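PDB 3HDX: SusD superfamily protein from Bacteroides thetaiotaomicron VPI-5482, which probably binds polysaccharide at the outer membrane, as a SusD-family protein taking part in carbohydrate acquisition. Local coordinates for residues 362-367 against 388-393; 413-416 against 421-424; 235-240 against 309-314. All blocks are in the same frame, centred on the assembly; numbering follows the deposited sequence.

How the contacts relate
The three contacts form one cluster on the same side of the chain's centre. Their centres lie about 10 Å apart for contacts 1 and 2, 12 Å for contacts 1 and 3, and 15 Å for contacts 2 and 3. Glu423, in segment 421-424, is the hub: its OE2 makes a salt bridge to Arg362 NH1 of contact 1 at 2.9 Å, and its OE1 another to Arg311 NH1 of contact 3. Contacts 1 and 3 meet where Glu364 OE2 probably accepts from Thr235 N. One ethanediol, probably from the crystallisation liquor, is bound by Arg391 of contact 1; the Glu415 side chain of contact 2 is also about 4 Å from a bound ethanediol.

Contact 1 (362-367 against 388-393); sequences RLEDIT and NMIRTN. With EDO (1,2-ethanediol), chain G.
The CD1 methyl of Ile390 pushes between Glu364 and Thr367, 3.7 Å from Glu364 CA and 3.8 Å from Thr367 CG2. Here the first turn of helix 363-376 packs on the C-terminal part of helix 380-391, at the open end of a helical hairpin consistent with the TPR-related SusD family. Thr367 suits the place because its two branches divide the work: OG1, beside its own backbone N (chi1 -59°), bonds to Leu363 O at 2.7 Å and is also hydrogen-bonded with Tyr234, while CG2 faces the isoleucine. A serine here would keep the hydroxyl but probably leave a gap beside Ile390 CD1. The packing thins toward solvent, where selenomethionine Met389 brings SE only to 4.2 Å from Thr367 CG2. Nearby, a water donates to Glu364 OE2 and accepts from Asn393 ND2, bridging the segments; OE2 also accepts a hydrogen bond from Thr235 N. Beyond the second helix, Arg391 NH2 donates to O1 of an ethanediol at 3.0 Å. With no direct hydrogen bond between the segments, aliphatic packing joins the helices, and the polar ends of Thr367 and Glu364 turn to other partners.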
ATOM      1  N   ARG A 362      -1.017   3.992  -7.236  1.00 13.34           N
ATOM      2  CA  ARG A 362      -1.681   4.573  -8.375  1.00 13.57           C
ATOM      3  C   ARG A 362      -0.776   5.685  -8.908  1.00 12.19           C
ATOM      4  O   ARG A 362       0.201   6.079  -8.252  1.00 11.40           O
ATOM      5  CB  ARG A 362      -3.079   5.095  -8.008  1.00 13.36           C
ATOM      6  CG  ARG A 362      -3.114   6.093  -6.842  1.00 12.89           C
ATOM      7  CD  ARG A 362      -4.578   6.275  -6.402  1.00 12.40           C
ATOM      8  NE  ARG A 362      -4.753   7.173  -5.252  1.00 12.81           N
ATOM      9  CZ  ARG A 362      -4.936   8.489  -5.335  1.00 12.82           C
ATOM     10  NH1 ARG A 362      -4.869   9.129  -6.489  1.00 13.12           N
ATOM     11  NH2 ARG A 362      -5.145   9.184  -4.235  1.00 11.87           N
ATOM     12  N   LEU A 363      -1.123   6.228 -10.077  1.00 11.54           N
ATOM     13  CA  LEU A 363      -0.235   7.204 -10.730  0.50 11.39           C
ATOM     14  C   LEU A 363       0.124   8.413  -9.886  1.00 11.14           C
ATOM     15  O   LEU A 363       1.260   8.894  -9.928  1.00 11.62           O
ATOM     16  CB  LEU A 363      -0.724   7.652 -12.123  0.50 12.12           C
ATOM     17  CG  LEU A 363      -0.309   6.703 -13.253  0.50 11.45           C
ATOM     18  CD1 LEU A 363      -1.001   7.082 -14.561  0.50 11.36           C
ATOM     19  CD2 LEU A 363       1.190   6.632 -13.442  0.50 12.65           C
ATOM     20  N   GLU A 364      -0.814   8.885  -9.075  1.00 11.50           N
ATOM     21  CA  GLU A 364      -0.536  10.083  -8.259  1.00 10.82           C
ATOM     22  C   GLU A 364       0.569   9.801  -7.224  1.00 10.79           C
ATOM     23  O   GLU A 364       1.415  10.663  -6.937  1.00 12.35           O
ATOM     24  CB  GLU A 364      -1.801  10.619  -7.563  1.00 11.47           C
ATOM     25  CG  GLU A 364      -2.876  11.205  -8.506  1.00 12.08           C
ATOM     26  CD  GLU A 364      -3.739  10.199  -9.235  1.00 12.06           C
ATOM     27  OE1 GLU A 364      -3.552   8.960  -9.052  1.00 12.15           O
ATOM     28  OE2 GLU A 364      -4.634  10.662  -9.963  1.00 12.98           O
ATOM     29  N   ASP A 365       0.517   8.614  -6.627  1.00 10.83           N
ATOM     30  CA  ASP A 365       1.556   8.173  -5.677  1.00 10.91           C
ATOM     31  C   ASP A 365       2.934   8.169  -6.356  1.00 10.22           C
ATOM     32  O   ASP A 365       3.879   8.785  -5.868  1.00 11.60           O
ATOM     33  CB  ASP A 365       1.242   6.809  -5.086  1.00 10.19           C
ATOM     34  CG  ASP A 365       2.424   6.212  -4.326  1.00 11.87           C
ATOM     35  OD1 ASP A 365       3.058   6.948  -3.530  1.00 14.33           O
ATOM     36  OD2 ASP A 365       2.731   5.008  -4.551  1.00 13.96           O
ATOM     37  N   ILE A 366       3.009   7.471  -7.491  1.00 11.58           N
ATOM     38  CA  ILE A 366       4.267   7.316  -8.205  1.00 10.04           C
ATOM     39  C   ILE A 366       4.811   8.664  -8.722  1.00  9.90           C
ATOM     40  O   ILE A 366       6.012   8.900  -8.696  1.00 11.10           O
ATOM     41  CB  ILE A 366       4.142   6.277  -9.341  1.00 11.76           C
ATOM     42  CG1 ILE A 366       3.771   4.882  -8.770  1.00 12.56           C
ATOM     43  CG2 ILE A 366       5.429   6.184 -10.164  1.00 12.19           C
ATOM     44  CD1 ILE A 366       4.706   4.280  -7.757  1.00 13.71           C
ATOM     45  N   THR A 367       3.907   9.559  -9.131  1.00 11.20           N
ATOM     46  CA  THR A 367       4.274  10.892  -9.588  1.00 10.88           C
ATOM     47  C   THR A 367       4.838  11.726  -8.461  1.00 10.97           C
ATOM     48  O   THR A 367       5.891  12.364  -8.632  1.00 12.38           O
ATOM     49  CB  THR A 367       3.085  11.558 -10.288  1.00 11.98           C
ATOM     50  OG1 THR A 367       2.701  10.721 -11.393  1.00 13.18           O
ATOM     51  CG2 THR A 367       3.398  13.007 -10.748  1.00 13.05           C
ATOM     52  N   ASN A 388       3.192  19.685  -9.668  1.00 13.62           N
ATOM     53  CA  ASN A 388       2.123  20.426 -10.331  1.00 13.85           C
ATOM     54  C   ASN A 388       1.086  19.563 -11.035  1.00 14.22           C
ATOM     55  O   ASN A 388      -0.081  19.948 -11.093  1.00 14.99           O
ATOM     56  CB  ASN A 388       2.674  21.505 -11.285  1.00 13.84           C
ATOM     57  CG  ASN A 388       3.180  22.735 -10.556  1.00 13.58           C
ATOM     58  OD1 ASN A 388       2.714  23.047  -9.447  1.00 14.48           O
ATOM     59  ND2 ASN A 388       4.105  23.459 -11.172  1.00 15.87           N
HETATM   60  N   MSE A 389       1.502  18.407 -11.563  1.00 14.48           N
HETATM   61  CA  MSE A 389       0.561  17.486 -12.197  1.00 14.75           C
HETATM   62  C   MSE A 389      -0.566  17.088 -11.259  1.00 13.64           C
HETATM   63  O   MSE A 389      -1.748  17.001 -11.663  1.00 15.42           O
HETATM   64  CB  MSE A 389       1.245  16.240 -12.739  1.00 15.05           C
HETATM   65  CG  MSE A 389       2.132  16.485 -13.886  1.00 16.33           C
HETATM   66 SE   MSE A 389       3.005  14.878 -14.489  0.75 17.13          SE
HETATM   67  CE  MSE A 389       4.286  15.777 -15.643  1.00 21.06           C
ATOM     68  N   ILE A 390      -0.205  16.836 -10.003  1.00 12.82           N
ATOM     69  CA  ILE A 390      -1.183  16.453  -8.997  1.00 13.72           C
ATOM     70  C   ILE A 390      -1.994  17.684  -8.562  1.00 12.84           C
ATOM     71  O   ILE A 390      -3.239  17.638  -8.545  1.00 13.32           O
ATOM     72  CB  ILE A 390      -0.497  15.787  -7.798  1.00 14.99           C
ATOM     73  CG1 ILE A 390       0.438  14.599  -8.288  1.00 17.71           C
ATOM     74  CG2 ILE A 390      -1.593  15.487  -6.735  1.00 15.10           C
ATOM     75  CD1 ILE A 390      -0.083  13.654  -9.279  1.00 18.78           C
ATOM     76  N   ARG A 391      -1.294  18.791  -8.235  1.00 12.18           N
ATOM     77  CA  ARG A 391      -1.976  20.018  -7.779  1.00 12.48           C
ATOM     78  C   ARG A 391      -3.059  20.497  -8.733  1.00 12.78           C
ATOM     79  O   ARG A 391      -4.208  20.745  -8.310  1.00 14.25           O
ATOM     80  CB  ARG A 391      -0.971  21.123  -7.587  1.00 12.69           C
ATOM     81  CG  ARG A 391      -0.047  20.944  -6.380  1.00 12.05           C
ATOM     82  CD  ARG A 391       0.964  22.089  -6.337  1.00 13.07           C
ATOM     83  NE  ARG A 391       0.291  23.381  -6.234  1.00 13.44           N
ATOM     84  CZ  ARG A 391      -0.077  23.971  -5.088  1.00 12.67           C
ATOM     85  NH1 ARG A 391       0.174  23.418  -3.880  1.00 13.12           N
ATOM     86  NH2 ARG A 391      -0.718  25.139  -5.147  1.00 14.01           N
ATOM     87  N   THR A 392      -2.708  20.557 -10.018  1.00 13.98           N
ATOM     88  CA  THR A 392      -3.628  21.100 -11.029  1.00 14.48           C
ATOM     89  C   THR A 392      -4.796  20.175 -11.370  1.00 15.49           C
ATOM     90  O   THR A 392      -5.709  20.613 -12.111  1.00 18.07           O
ATOM     91  CB  THR A 392      -2.893  21.554 -12.301  1.00 15.83           C
ATOM     92  OG1 THR A 392      -2.291  20.426 -12.921  1.00 17.84           O
ATOM     93  CG2 THR A 392      -1.828  22.618 -11.960  1.00 16.49           C
ATOM     94  N   ASN A 393      -4.766  18.897 -10.924  1.00 13.32           N
ATOM     95  CA  ASN A 393      -5.932  18.020 -11.048  1.00 13.54           C
ATOM     96  C   ASN A 393      -6.769  18.018  -9.749  1.00 12.30           C
ATOM     97  O   ASN A 393      -7.728  17.240  -9.616  1.00 13.43           O
ATOM     98  CB  ASN A 393      -5.564  16.607 -11.419  1.00 14.28           C
ATOM     99  CG  ASN A 393      -6.688  15.874 -12.154  1.00 16.47           C
ATOM    100  OD1 ASN A 393      -7.434  16.463 -12.963  1.00 17.55           O
ATOM    101  ND2 ASN A 393      -6.800  14.579 -11.896  1.00 15.55           N
TER
HETATM  102  C1  EDO G 606      -1.434  27.160  -2.358  1.00 25.56           C
HETATM  103  O1  EDO G 606      -2.352  26.120  -2.766  1.00 19.88           O
HETATM  104  C2  EDO G 606      -2.151  28.442  -1.974  1.00 26.11           C
HETATM  105  O2  EDO G 606      -3.052  28.213  -0.879  1.00 27.57           O
HETATM  106  O   HOH W   1      -4.719  13.452 -10.293  1.00 16.74           O

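Contact 2 (413-416 against 421-424); sequences IAEI and RREL
Glu415 and Arg422 form a salt bridge along one face of a single helix, 409-423. They are seven residues apart, an i to i+7 pair, in the part of the chain that belongs to the mainly helical SusD family fold. The direct bond runs from Arg422 NH2 to Glu415 OE2 at 2.8 Å. It is moderately bent, with an angle of 142° at the hydrogen. A water supplies the second arm, donating to Glu415 OE1 at 2.7 Å and accepting from Arg422 NH1 at 3.0 Å. Both carboxylate oxygens are thereby tied to both terminal nitrogens, one pair directly and the other through water, which should restrain rotation of either group.

The CA atoms of Glu415 and Arg422 are 10.5 Å apart, a separation that two long side chains, each with a bend, span here. Glu415 extends with CG anti to its backbone N (chi1 -176°) and then bends at chi2, while Arg422 folds at chi3, and the two chains meet at about a right angle.

In the next shell, Glu419, lying between the two along the same helix, also makes a salt bridge to Arg422 NH2, and Ile303 O accepts from NH1. Phe304 rests against the arginine side chain. Arginine suits this position because its several N-H groups can serve the carboxylates of Glu415 and Glu419, a water and a carbonyl together, and its positive charge near the C-terminal end of a helix is probably favourable. Further out, Ile416 turns the other way, packing on Ala371 and Cys375 and joining this helix to helix 363-376.

At the bridge itself, Glu415 OE2 lies almost in the guanidinium plane, whereas NH2 meets that oxygen on its syn side, 30° out of the carboxylate plane.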
ATOM      1  N   ILE A 413      10.600  19.742  -0.578  1.00 12.14           N
ATOM      2  CA  ILE A 413      10.393  18.371  -0.031  1.00 12.17           C
ATOM      3  C   ILE A 413       9.230  18.361   0.958  1.00 13.19           C
ATOM      4  O   ILE A 413       8.325  17.537   0.824  1.00 11.69           O
ATOM      5  CB  ILE A 413      11.674  17.795   0.629  1.00 13.37           C
ATOM      6  CG1 ILE A 413      12.728  17.494  -0.423  1.00 13.00           C
ATOM      7  CG2 ILE A 413      11.347  16.522   1.495  1.00 13.29           C
ATOM      8  CD1 ILE A 413      14.142  17.316   0.183  1.00 11.86           C
ATOM      9  N   ALA A 414       9.192  19.332   1.858  1.00 13.77           N
ATOM     10  CA  ALA A 414       8.121  19.372   2.871  1.00 12.54           C
ATOM     11  C   ALA A 414       6.750  19.486   2.150  1.00 11.40           C
ATOM     12  O   ALA A 414       5.792  18.796   2.509  1.00 13.01           O
ATOM     13  CB  ALA A 414       8.347  20.494   3.899  1.00 14.90           C
ATOM     14  N   GLU A 415       6.679  20.330   1.127  1.00 12.72           N
ATOM     15  CA  GLU A 415       5.422  20.512   0.390  1.00 11.55           C
ATOM     16  C   GLU A 415       4.971  19.267  -0.399  1.00 11.51           C
ATOM     17  O   GLU A 415       3.781  18.953  -0.429  1.00 11.72           O
ATOM     18  CB  GLU A 415       5.433  21.765  -0.489  1.00 13.47           C
ATOM     19  CG  GLU A 415       4.120  22.049  -1.196  1.00 13.17           C
ATOM     20  CD  GLU A 415       2.932  22.227  -0.272  1.00 14.02           C
ATOM     21  OE1 GLU A 415       3.098  22.564   0.936  1.00 14.52           O
ATOM     22  OE2 GLU A 415       1.815  22.019  -0.779  1.00 14.61           O
ATOM     23  N   ILE A 416       5.922  18.562  -0.995  1.00 10.56           N
ATOM     24  CA  ILE A 416       5.627  17.284  -1.663  1.00 11.67           C
ATOM     25  C   ILE A 416       4.994  16.319  -0.647  1.00 11.74           C
ATOM     26  O   ILE A 416       3.988  15.664  -0.970  1.00 11.45           O
ATOM     27  CB  ILE A 416       6.869  16.647  -2.288  1.00 11.36           C
ATOM     28  CG1 ILE A 416       7.374  17.507  -3.474  1.00 11.17           C
ATOM     29  CG2 ILE A 416       6.579  15.217  -2.793  1.00 12.67           C
ATOM     30  CD1 ILE A 416       8.770  17.242  -3.944  1.00 11.38           C
ATOM     31  N   ARG A 421       0.146  13.852   1.799  1.00 11.02           N
ATOM     32  CA  ARG A 421      -0.718  13.820   2.987  1.00 11.45           C
ATOM     33  C   ARG A 421      -2.169  14.035   2.560  1.00 12.44           C
ATOM     34  O   ARG A 421      -3.047  13.349   3.036  1.00 12.97           O
ATOM     35  CB  ARG A 421      -0.289  14.888   3.960  1.00 12.00           C
ATOM     36  CG  ARG A 421      -0.977  14.919   5.322  1.00 11.59           C
ATOM     37  CD  ARG A 421      -0.400  16.074   6.103  1.00 12.78           C
ATOM     38  NE  ARG A 421      -0.774  16.063   7.530  1.00 13.89           N
ATOM     39  CZ  ARG A 421      -0.410  16.998   8.393  1.00 14.10           C
ATOM     40  NH1 ARG A 421       0.332  18.034   8.018  1.00 16.59           N
ATOM     41  NH2 ARG A 421      -0.746  16.870   9.682  1.00 15.00           N
ATOM     42  N   ARG A 422      -2.380  15.017   1.689  1.00 12.04           N
ATOM     43  CA  ARG A 422      -3.693  15.287   1.148  1.00 11.67           C
ATOM     44  C   ARG A 422      -4.202  14.224   0.163  1.00 11.00           C
ATOM     45  O   ARG A 422      -5.313  13.709   0.295  1.00 12.37           O
ATOM     46  CB  ARG A 422      -3.720  16.680   0.496  1.00 10.91           C
ATOM     47  CG  ARG A 422      -3.570  17.803   1.480  1.00 13.12           C
ATOM     48  CD  ARG A 422      -3.739  19.144   0.843  1.00 13.66           C
ATOM     49  NE  ARG A 422      -2.574  19.516   0.060  1.00 15.23           N
ATOM     50  CZ  ARG A 422      -1.542  20.257   0.475  1.00 15.65           C
ATOM     51  NH1 ARG A 422      -1.484  20.753   1.699  1.00 17.12           N
ATOM     52  NH2 ARG A 422      -0.560  20.514  -0.373  1.00 15.69           N
ATOM     53  N   GLU A 423      -3.384  13.916  -0.826  1.00 11.12           N
ATOM     54  CA  GLU A 423      -3.809  13.044  -1.904  1.00 10.81           C
ATOM     55  C   GLU A 423      -4.029  11.620  -1.519  1.00 11.43           C
ATOM     56  O   GLU A 423      -5.015  11.028  -1.943  1.00 11.92           O
ATOM     57  CB  GLU A 423      -2.779  13.125  -3.058  1.00 11.75           C
ATOM     58  CG  GLU A 423      -3.144  12.331  -4.287  1.00 11.84           C
ATOM     59  CD  GLU A 423      -4.479  12.756  -4.932  1.00 11.81           C
ATOM     60  OE1 GLU A 423      -4.861  13.932  -4.773  1.00 12.75           O
ATOM     61  OE2 GLU A 423      -5.082  11.901  -5.653  1.00 12.67           O
ATOM     62  N   LEU A 424      -3.156  11.098  -0.671  1.00 11.95           N
ATOM     63  CA  LEU A 424      -3.172   9.690  -0.322  1.00 11.24           C
ATOM     64  C   LEU A 424      -3.810   9.413   1.039  1.00 11.61           C
ATOM     65  O   LEU A 424      -3.707   8.288   1.581  1.00 11.67           O
ATOM     66  CB  LEU A 424      -1.739   9.121  -0.402  1.00 12.17           C
ATOM     67  CG  LEU A 424      -0.989   9.351  -1.731  1.00 10.21           C
ATOM     68  CD1 LEU A 424       0.503   8.967  -1.637  1.00 11.36           C
ATOM     69  CD2 LEU A 424      -1.667   8.563  -2.857  1.00 11.78           C
TER
HETATM   70  O   HOH W   2       0.724  22.655   2.231  1.00 18.88           O

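Contact 3 (235-240 against 309-314); sequences TSIADL and DLRFGI
Ile237, in the opening turn of helix 237-241, faces Leu310 and Arg311 of a type I beta turn that runs from Asp309 to Phe312. The closest pair of CA atoms, those of Ile237 and Leu310, is 6.8 Å apart, and no hydrogen bond joins the two backbones. Each segment is instead braced internally. Ser236 is the N-cap, its OG accepting from Asp239 N at 3.1 Å, and Asp309 OD1 accepts from Arg311 N at 3.0 Å, forming an Asx turn.

Between the segments the contact is mainly apolar. Ile237 CG2 lies 4.0 Å from Leu310 CB, while CG1, anti to the backbone N (chi1 -169°), carries CD1 outward to within 3.7 Å of Arg311 CG. A branched isoleucine suits the place because its two arms reach two neighbouring residues of the turn, crossing the leucine obliquely and the arginine at about a right angle.

Arg311 can offer its methylene to this packing because its charged end is occupied on another side. NE bonds to Asp309 OD1 at 2.8 Å and NH2 to Asp309 OD2 at 2.9 Å, a side-on, two-nitrogen salt bridge. OD1 serves two donors, using its syn lone pair for NE and its anti lone pair for the backbone N, so one carboxylate probably helps hold both the guanidinium and the turn, which also has the bond from Phe312 N to Asp309 O. The remaining nitrogen, NH1, makes salt bridges with Glu419 and Glu423.

The turn, in the loop between helix 297-303 and strand 325-326, thus packs against short helix 237-241 through aliphatic groups and is tied to helix 409-423 by the charge of Arg311.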
ATOM      1  N   THR A 235      -6.632  10.051 -11.847  1.00 13.36           N
ATOM      2  CA  THR A 235      -8.037   9.921 -11.481  1.00 14.56           C
ATOM      3  C   THR A 235      -8.599  11.279 -11.025  1.00 13.08           C
ATOM      4  O   THR A 235      -7.963  12.006 -10.237  1.00 13.86           O
ATOM      5  CB  THR A 235      -8.211   8.830 -10.387  1.00 14.67           C
ATOM      6  OG1 THR A 235      -7.667   7.583 -10.835  1.00 14.08           O
ATOM      7  CG2 THR A 235      -9.670   8.643  -9.971  1.00 15.23           C
ATOM      8  N   SER A 236      -9.773  11.627 -11.547  1.00 13.31           N
ATOM      9  CA  SER A 236     -10.460  12.830 -11.122  1.00 13.34           C
ATOM     10  C   SER A 236     -10.963  12.655  -9.690  1.00 13.46           C
ATOM     11  O   SER A 236     -11.129  11.520  -9.176  1.00 12.71           O
ATOM     12  CB  SER A 236     -11.662  13.102 -12.036  1.00 12.02           C
ATOM     13  OG  SER A 236     -12.700  12.141 -11.837  1.00 13.96           O
ATOM     14  N   ILE A 237     -11.219  13.776  -9.025  1.00 13.51           N
ATOM     15  CA  ILE A 237     -11.721  13.700  -7.644  1.00 13.25           C
ATOM     16  C   ILE A 237     -13.039  12.893  -7.549  1.00 13.82           C
ATOM     17  O   ILE A 237     -13.216  12.118  -6.605  1.00 14.33           O
ATOM     18  CB  ILE A 237     -11.820  15.098  -6.963  1.00 13.26           C
ATOM     19  CG1 ILE A 237     -12.070  14.930  -5.451  1.00 12.38           C
ATOM     20  CG2 ILE A 237     -12.899  15.974  -7.669  1.00 14.22           C
ATOM     21  CD1 ILE A 237     -10.952  14.201  -4.662  1.00 13.23           C
ATOM     22  N   ALA A 238     -13.937  13.086  -8.519  1.00 15.06           N
ATOM     23  CA  ALA A 238     -15.202  12.352  -8.533  1.00 15.04           C
ATOM     24  C   ALA A 238     -14.955  10.850  -8.668  1.00 14.52           C
ATOM     25  O   ALA A 238     -15.540  10.048  -7.939  1.00 15.23           O
ATOM     26  CB  ALA A 238     -16.135  12.844  -9.644  1.00 16.10           C
ATOM     27  N   ASP A 239     -14.091  10.476  -9.599  1.00 13.22           N
ATOM     28  CA  ASP A 239     -13.762   9.034  -9.820  1.00 14.62           C
ATOM     29  C   ASP A 239     -12.960   8.424  -8.673  1.00 13.83           C
ATOM     30  O   ASP A 239     -13.054   7.222  -8.421  1.00 14.82           O
ATOM     31  CB  ASP A 239     -13.045   8.823 -11.160  1.00 15.39           C
ATOM     32  CG  ASP A 239     -13.964   8.996 -12.381  1.00 16.28           C
ATOM     33  OD1 ASP A 239     -15.221   8.963 -12.241  1.00 18.84           O
ATOM     34  OD2 ASP A 239     -13.436   9.138 -13.514  1.00 16.69           O
ATOM     35  N   LEU A 240     -12.213   9.242  -7.954  1.00 13.37           N
ATOM     36  CA  LEU A 240     -11.465   8.722  -6.825  1.00 13.08           C
ATOM     37  C   LEU A 240     -12.383   8.335  -5.680  1.00 13.93           C
ATOM     38  O   LEU A 240     -12.147   7.330  -5.025  1.00 13.82           O
ATOM     39  CB  LEU A 240     -10.444   9.754  -6.339  1.00 13.03           C
ATOM     40  CG  LEU A 240      -9.540   9.398  -5.160  1.00 13.41           C
ATOM     41  CD1 LEU A 240      -8.669   8.164  -5.476  1.00 12.75           C
ATOM     42  CD2 LEU A 240      -8.691  10.611  -4.779  1.00 13.01           C
ATOM     43  N   ASP A 309      -9.065  23.562  -3.028  1.00 12.94           N
ATOM     44  CA  ASP A 309      -8.671  22.146  -3.005  1.00 13.11           C
ATOM     45  C   ASP A 309      -9.922  21.279  -3.199  1.00 12.84           C
ATOM     46  O   ASP A 309     -10.833  21.288  -2.344  1.00 15.03           O
ATOM     47  CB  ASP A 309      -7.951  21.831  -1.716  1.00 13.23           C
ATOM     48  CG  ASP A 309      -7.209  20.522  -1.768  1.00 13.37           C
ATOM     49  OD1 ASP A 309      -7.790  19.503  -2.216  1.00 13.51           O
ATOM     50  OD2 ASP A 309      -6.016  20.545  -1.399  1.00 13.30           O
ATOM     51  N   LEU A 310      -9.960  20.556  -4.327  1.00 12.81           N
ATOM     52  CA  LEU A 310     -11.131  19.716  -4.632  1.00 12.96           C
ATOM     53  C   LEU A 310     -11.382  18.607  -3.625  1.00 12.33           C
ATOM     54  O   LEU A 310     -12.501  18.116  -3.516  1.00 13.34           O
ATOM     55  CB  LEU A 310     -11.058  19.104  -6.044  1.00 12.93           C
ATOM     56  CG  LEU A 310     -11.113  20.103  -7.207  1.00 14.26           C
ATOM     57  CD1 LEU A 310     -10.889  19.429  -8.538  1.00 14.57           C
ATOM     58  CD2 LEU A 310     -12.477  20.832  -7.190  1.00 17.38           C
ATOM     59  N   ARG A 311     -10.361  18.182  -2.895  1.00 13.00           N
ATOM     60  CA  ARG A 311     -10.546  17.136  -1.886  1.00 13.02           C
ATOM     61  C   ARG A 311     -11.321  17.643  -0.659  1.00 12.42           C
ATOM     62  O   ARG A 311     -12.039  16.864  -0.033  1.00 13.14           O
ATOM     63  CB  ARG A 311      -9.172  16.602  -1.454  1.00 13.19           C
ATOM     64  CG  ARG A 311      -8.399  15.911  -2.622  1.00 13.68           C
ATOM     65  CD  ARG A 311      -6.925  15.807  -2.445  1.00 13.47           C
ATOM     66  NE  ARG A 311      -6.255  17.124  -2.483  1.00 12.70           N
ATOM     67  CZ  ARG A 311      -4.986  17.346  -2.866  1.00 12.05           C
ATOM     68  NH1 ARG A 311      -4.211  16.369  -3.331  1.00 11.75           N
ATOM     69  NH2 ARG A 311      -4.482  18.565  -2.794  1.00 12.35           N
ATOM     70  N   PHE A 312     -11.182  18.936  -0.351  1.00 13.06           N
ATOM     71  CA  PHE A 312     -11.839  19.549   0.795  1.00 14.10           C
ATOM     72  C   PHE A 312     -12.184  20.992   0.470  1.00 14.29           C
ATOM     73  O   PHE A 312     -11.559  21.931   0.907  1.00 16.69           O
ATOM     74  CB  PHE A 312     -11.000  19.437   2.071  1.00 15.05           C
ATOM     75  CG  PHE A 312     -11.704  19.938   3.268  1.00 15.71           C
ATOM     76  CD1 PHE A 312     -12.908  19.351   3.655  1.00 17.26           C
ATOM     77  CD2 PHE A 312     -11.214  21.034   3.977  1.00 16.44           C
ATOM     78  CE1 PHE A 312     -13.576  19.849   4.750  1.00 18.06           C
ATOM     79  CE2 PHE A 312     -11.884  21.541   5.064  1.00 16.80           C
ATOM     80  CZ  PHE A 312     -13.076  20.951   5.450  1.00 18.84           C
ATOM     81  N   GLY A 313     -13.210  21.130  -0.336  1.00 14.24           N
ATOM     82  CA  GLY A 313     -13.616  22.429  -0.823  1.00 16.02           C
ATOM     83  C   GLY A 313     -15.034  22.369  -1.321  1.00 14.59           C
ATOM     84  O   GLY A 313     -15.972  22.341  -0.509  1.00 14.97           O
ATOM     85  N   ILE A 314     -15.192  22.263  -2.637  1.00 14.51           N
ATOM     86  CA  ILE A 314     -16.512  22.218  -3.249  1.00 15.16           C
ATOM     87  C   ILE A 314     -17.367  21.051  -2.682  1.00 15.10           C
ATOM     88  O   ILE A 314     -16.864  19.955  -2.369  1.00 14.61           O
ATOM     89  CB  ILE A 314     -16.375  22.083  -4.802  1.00 16.64           C
ATOM     90  CG1 ILE A 314     -17.665  22.406  -5.548  1.00 18.76           C
ATOM     91  CG2 ILE A 314     -15.847  20.700  -5.205  1.00 16.59           C
ATOM     92  CD1 ILE A 314     -18.009  23.899  -5.501  1.00 20.39           C
TER